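Local coordinates for putative uncharacterized protein (Leishmania major, PDB 3M3I) that is of unknown function but belongs to the cupin superfamily as a DUF985-type protein, with the antiparallel beta-sheets expected of that fold, at residues I189-Q192 against A193-M196. Sequence-based numbering, arbitrary orientation.
Sequences IFTQ and AQLM
F190 and L195 form a hydrophobic staple, the side-chain clasp that joins the residue before an N-cap to the fourth residue after it, here where strand 188-189 gives way to helix 192-198. T191 is the N-cap. The L195 side chain meets that of F190 at about a right angle: its CD2 methyl reaches ring atom CD2 of F190 at 3.5 Å, approaching the ring obliquely, while its other methyl, CD1, lies 3.6 Å from F190 CB. Both side chains are buried, and L195 also touches L75 of the neighbouring loop, to which F190 is tied by backbone hydrogen bonding.

Beside the staple lies half of a capping box, in which the side chain of the third helical residue, Q194, accepts the backbone N-H of the N-cap. A chi1 of 176° sets Q194 CG opposite the backbone N, and the extended chain carries the amide back until Q194 OE1 accepts a hydrogen bond from T191 N at 3.2 Å, in the carbonyl plane. The same oxygen sits at the edge of the F190 ring, near its plane. The threonine hydroxyl does not close the box in the usual way: T191 OG1 lies 3.6 Å from Q194 N and packs instead against Q194 CB at 3.3 Å.

Regular helix bonding starts at the cap itself, where T191 O takes the N-H of L195 and, weakly, that of Q194. The next rung is straighter: M196 N donates to Q192 O at 2.8 Å, with an N-H...O angle of 169°. The Q192 side chain packs on I206 and K207 of helix 203-209, its NE2 hydrogen-bonded to A210 O.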
ATOM      1  N   ILE A 189      -2.943  13.379 -18.873  1.00 60.91           N
ATOM      2  CA  ILE A 189      -1.709  12.873 -19.466  1.00 61.16           C
ATOM      3  C   ILE A 189      -1.092  14.017 -20.263  1.00 61.73           C
ATOM      4  O   ILE A 189      -1.798  14.869 -20.778  1.00 62.20           O
ATOM      5  CB  ILE A 189      -1.964  11.614 -20.329  1.00 61.74           C
ATOM      6  CG1 ILE A 189      -0.658  10.921 -20.707  1.00 62.03           C
ATOM      7  CG2 ILE A 189      -2.722  11.963 -21.619  1.00 62.68           C
ATOM      8  CD1 ILE A 189       0.034  10.240 -19.540  1.00 61.41           C
ATOM      9  N   PHE A 190       0.230  14.054 -20.328  1.00 61.83           N
ATOM     10  CA  PHE A 190       0.937  15.162 -20.931  1.00 62.49           C
ATOM     11  C   PHE A 190       1.716  14.678 -22.154  1.00 63.28           C
ATOM     12  O   PHE A 190       1.866  13.471 -22.354  1.00 63.27           O
ATOM     13  CB  PHE A 190       1.876  15.809 -19.896  1.00 62.24           C
ATOM     14  CG  PHE A 190       1.159  16.355 -18.670  1.00 61.70           C
ATOM     15  CD1 PHE A 190       1.067  15.604 -17.512  1.00 60.92           C
ATOM     16  CD2 PHE A 190       0.573  17.609 -18.689  1.00 62.16           C
ATOM     17  CE1 PHE A 190       0.409  16.087 -16.408  1.00 60.58           C
ATOM     18  CE2 PHE A 190      -0.084  18.109 -17.578  1.00 61.86           C
ATOM     19  CZ  PHE A 190      -0.165  17.352 -16.435  1.00 61.05           C
ATOM     20  N   THR A 191       2.149  15.636 -22.979  1.00 64.16           N
ATOM     21  CA  THR A 191       3.092  15.425 -24.091  1.00 65.11           C
ATOM     22  C   THR A 191       4.265  16.402 -23.963  1.00 65.59           C
ATOM     23  O   THR A 191       4.154  17.423 -23.275  1.00 65.49           O
ATOM     24  CB  THR A 191       2.431  15.658 -25.464  1.00 66.19           C
ATOM     25  OG1 THR A 191       2.019  17.026 -25.590  1.00 66.68           O
ATOM     26  CG2 THR A 191       1.249  14.728 -25.657  1.00 66.04           C
ATOM     27  N   GLN A 192       5.379  16.110 -24.620  1.00 66.33           N
ATOM     28  CA  GLN A 192       6.568  16.954 -24.489  1.00 66.98           C
ATOM     29  C   GLN A 192       6.392  18.411 -24.950  1.00 67.96           C
ATOM     30  O   GLN A 192       6.811  19.327 -24.260  1.00 68.18           O
ATOM     31  CB  GLN A 192       7.736  16.335 -25.247  1.00 67.80           C
ATOM     32  CG  GLN A 192       8.358  15.121 -24.576  1.00 67.18           C
ATOM     33  CD  GLN A 192       9.311  14.417 -25.497  1.00 68.19           C
ATOM     34  OE1 GLN A 192       9.847  15.025 -26.434  1.00 69.38           O
ATOM     35  NE2 GLN A 192       9.521  13.134 -25.257  1.00 67.91           N
ATOM     36  N   ALA A 193       5.797  18.614 -26.124  1.00 68.78           N
ATOM     37  CA  ALA A 193       5.653  19.960 -26.710  1.00 70.04           C
ATOM     38  C   ALA A 193       4.721  20.826 -25.893  1.00 69.66           C
ATOM     39  O   ALA A 193       4.790  22.059 -25.951  1.00 70.71           O
ATOM     40  CB  ALA A 193       5.136  19.879 -28.157  1.00 71.13           C
ATOM     41  N   GLN A 194       3.815  20.171 -25.171  1.00 68.35           N
ATOM     42  CA  GLN A 194       2.933  20.838 -24.246  1.00 67.90           C
ATOM     43  C   GLN A 194       3.722  21.290 -23.011  1.00 67.62           C
ATOM     44  O   GLN A 194       3.658  22.469 -22.629  1.00 68.38           O
ATOM     45  CB  GLN A 194       1.812  19.883 -23.858  1.00 66.72           C
ATOM     46  CG  GLN A 194       0.849  20.414 -22.801  1.00 66.18           C
ATOM     47  CD  GLN A 194      -0.023  19.318 -22.248  1.00 65.00           C
ATOM     48  OE1 GLN A 194       0.274  18.139 -22.414  1.00 64.49           O
ATOM     49  NE2 GLN A 194      -1.120  19.699 -21.594  1.00 64.74           N
ATOM     50  N   LEU A 195       4.466  20.367 -22.398  1.00 66.78           N
ATOM     51  CA  LEU A 195       5.182  20.652 -21.130  1.00 66.56           C
ATOM     52  C   LEU A 195       6.380  21.577 -21.346  1.00 67.96           C
ATOM     53  O   LEU A 195       6.663  22.428 -20.510  1.00 68.50           O
ATOM     54  CB  LEU A 195       5.630  19.364 -20.433  1.00 65.46           C
ATOM     55  CG  LEU A 195       4.547  18.414 -19.902  1.00 64.18           C
ATOM     56  CD1 LEU A 195       5.150  17.099 -19.383  1.00 63.47           C
ATOM     57  CD2 LEU A 195       3.702  19.067 -18.821  1.00 63.83           C
ATOM     58  N   MET A 196       7.082  21.419 -22.464  1.00 68.75           N
ATOM     59  CA  MET A 196       8.170  22.338 -22.808  1.00 70.35           C
ATOM     60  C   MET A 196       7.722  23.799 -22.906  1.00 71.62           C
ATOM     61  O   MET A 196       8.518  24.708 -22.674  1.00 72.97           O
ATOM     62  CB  MET A 196       8.841  21.923 -24.122  1.00 71.12           C
ATOM     63  CG  MET A 196       9.715  20.680 -23.981  1.00 70.50           C
ATOM     64  SD  MET A 196      10.982  20.881 -22.726  1.00 70.78           S
ATOM     65  CE  MET A 196      12.176  21.866 -23.627  1.00 73.01           C
TER